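Local coordinates for uncharacterized protein AF0587 (Archaeoglobus fulgidus DSM 4304, PDB 2Q07) that is the C-terminal, PUA-containing part of a protein of unknown function in the archaeosine synthase type 1 family, which probably binds RNA in tRNA modification, at residues L33-T38 / V117-G122. Residues are numbered along the deposited sequence; the frame is centred on the assembly and turned at random.
Sequences LLLPCT and VAHVTG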
loop_
_atom_site.group_PDB
_atom_site.type_symbol
_atom_site.label_atom_id
_atom_site.label_comp_id
_atom_site.label_asym_id
_atom_site.label_seq_id
_atom_site.Cartn_x
_atom_site.Cartn_y
_atom_site.Cartn_z
ATOM N N LEU A 33 7.518 -12.618 7.373
ATOM C CA LEU A 33 8.733 -12.933 6.640
ATOM C C LEU A 33 9.431 -11.649 6.166
ATOM O O LEU A 33 8.813 -10.810 5.494
ATOM C CB LEU A 33 8.375 -13.800 5.431
ATOM C CG LEU A 33 9.500 -14.178 4.478
ATOM C CD1 LEU A 33 10.544 -14.986 5.227
ATOM C CD2 LEU A 33 8.916 -14.969 3.309
ATOM N N LEU A 34 10.704 -11.485 6.517
ATOM C CA LEU A 34 11.458 -10.309 6.089
ATOM C C LEU A 34 12.287 -10.689 4.860
ATOM O O LEU A 34 12.956 -11.732 4.841
ATOM C CB LEU A 34 12.367 -9.800 7.220
ATOM C CG LEU A 34 11.696 -9.564 8.581
ATOM C CD1 LEU A 34 12.705 -8.967 9.554
ATOM C CD2 LEU A 34 10.496 -8.638 8.418
ATOM N N LEU A 35 12.238 -9.833 3.842
ATOM C CA LEU A 35 12.926 -10.070 2.588
ATOM C C LEU A 35 13.747 -8.876 2.104
ATOM O O LEU A 35 13.491 -7.733 2.473
ATOM C CB LEU A 35 11.900 -10.441 1.514
ATOM C CG LEU A 35 11.065 -11.684 1.812
ATOM C CD1 LEU A 35 9.878 -11.749 0.868
ATOM C CD2 LEU A 35 11.953 -12.914 1.685
ATOM N N PRO A 36 14.741 -9.131 1.245
ATOM C CA PRO A 36 15.559 -8.023 0.751
ATOM C C PRO A 36 14.859 -7.295 -0.396
ATOM O O PRO A 36 14.080 -7.896 -1.141
ATOM C CB PRO A 36 16.826 -8.729 0.297
ATOM C CG PRO A 36 16.272 -9.974 -0.317
ATOM C CD PRO A 36 15.196 -10.413 0.676
ATOM N N CYS A 37 15.114 -5.997 -0.527
ATOM C CA CYS A 37 14.513 -5.257 -1.624
ATOM C C CYS A 37 15.239 -5.716 -2.886
ATOM O O CYS A 37 16.275 -6.372 -2.805
ATOM C CB CYS A 37 14.678 -3.745 -1.423
ATOM S SG CYS A 37 16.384 -3.208 -1.216
ATOM N N THR A 38 14.687 -5.399 -4.051
ATOM C CA THR A 38 15.308 -5.799 -5.309
ATOM C C THR A 38 15.398 -4.615 -6.256
ATOM O O THR A 38 14.771 -3.582 -6.024
ATOM C CB THR A 38 14.504 -6.917 -6.001
ATOM O OG1 THR A 38 13.131 -6.522 -6.088
ATOM C CG2 THR A 38 14.604 -8.232 -5.216
ATOM N N VAL A 117 10.652 -14.047 10.791
ATOM C CA VAL A 117 11.612 -14.851 10.055
ATOM C C VAL A 117 12.404 -13.923 9.140
ATOM O O VAL A 117 11.888 -13.444 8.123
ATOM C CB VAL A 117 10.933 -15.918 9.165
ATOM C CG1 VAL A 117 11.993 -16.749 8.498
ATOM C CG2 VAL A 117 10.008 -16.781 9.987
ATOM N N ALA A 118 13.656 -13.674 9.501
ATOM C CA ALA A 118 14.514 -12.792 8.721
ATOM C C ALA A 118 15.235 -13.525 7.592
ATOM O O ALA A 118 16.296 -14.102 7.802
ATOM C CB ALA A 118 15.530 -12.125 9.637
ATOM N N HIS A 119 14.667 -13.496 6.391
ATOM C CA HIS A 119 15.303 -14.165 5.267
ATOM C C HIS A 119 16.115 -13.152 4.481
ATOM O O HIS A 119 15.783 -12.804 3.347
ATOM C CB HIS A 119 14.274 -14.814 4.352
ATOM C CG HIS A 119 14.840 -15.919 3.519
ATOM N ND1 HIS A 119 15.221 -17.131 4.054
ATOM C CD2 HIS A 119 15.137 -15.980 2.202
ATOM C CE1 HIS A 119 15.729 -17.892 3.102
ATOM N NE2 HIS A 119 15.692 -17.217 1.969
ATOM N N VAL A 120 17.192 -12.692 5.098
ATOM C CA VAL A 120 18.056 -11.689 4.499
ATOM C C VAL A 120 19.484 -11.918 4.968
ATOM O O VAL A 120 19.716 -12.641 5.940
ATOM C CB VAL A 120 17.622 -10.280 4.938
ATOM C CG1 VAL A 120 16.278 -9.930 4.339
ATOM C CG2 VAL A 120 17.533 -10.228 6.454
ATOM N N THR A 121 20.435 -11.283 4.292
ATOM C CA THR A 121 21.839 -11.440 4.646
ATOM C C THR A 121 22.584 -10.115 4.701
ATOM O O THR A 121 22.055 -9.077 4.312
ATOM C CB THR A 121 22.565 -12.356 3.634
ATOM O OG1 THR A 121 22.443 -11.799 2.319
ATOM C CG2 THR A 121 21.964 -13.764 3.646
ATOM N N GLY A 122 23.823 -10.171 5.186
ATOM C CA GLY A 122 24.658 -8.984 5.277
ATOM C C GLY A 122 24.029 -7.792 5.975
ATOM O O GLY A 122 23.371 -7.933 7.006
#
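Leu33 and Leu34 pair in parallel with Val117 and Ala118, joining strands 31-36 and 115-118 at the centre of the five-stranded mixed sheet of the UDG-like DUF5591 domain, an alpha/beta layer with helices on both faces. Two backbone hydrogen bonds straddle Leu34: its N donates to Val117 O at 2.8 Å, almost straight at 178°, and its O accepts from His119 N at 2.9 Å, where the angle at the hydrogen drops to 137°. That second bond bends just where strand 115-118 gives way to an inverse gamma turn centred on His119, which turns the chain toward helix 123-132.

Apolar contacts line both faces. On the Leu33 and Val117 face, CG of Leu33 lies anti to the backbone N (chi1 177°), and the second torsion then swings CD1 toward the neighbouring strand, 4.0 Å from Val117 CG1; the same methyl lies 3.8 Å from His119 CB, the two side chains running alongside each other. Helix 150-160 packs over this face through Leu156. On the other face Leu34 CD1 approaches Ala118 CB, and Val128 of helix 123-132 touches both.

The buried His119 ring is held by both nitrogens, ND1 bonding to Thr142 OG1 and NE2 to Val147 O, while Leu35 CD2 lies 4.0 Å from His119 CB, oblique to the ring. Beyond the last bridge, Leu34 with Ala118, Val120 keeps the two segments in touch: its CG1, anti to its own carbonyl carbon, sits against the Leu35-Pro36 peptide, 3.5 Å from Pro36 N, and 3.8 Å from Pro36 CD.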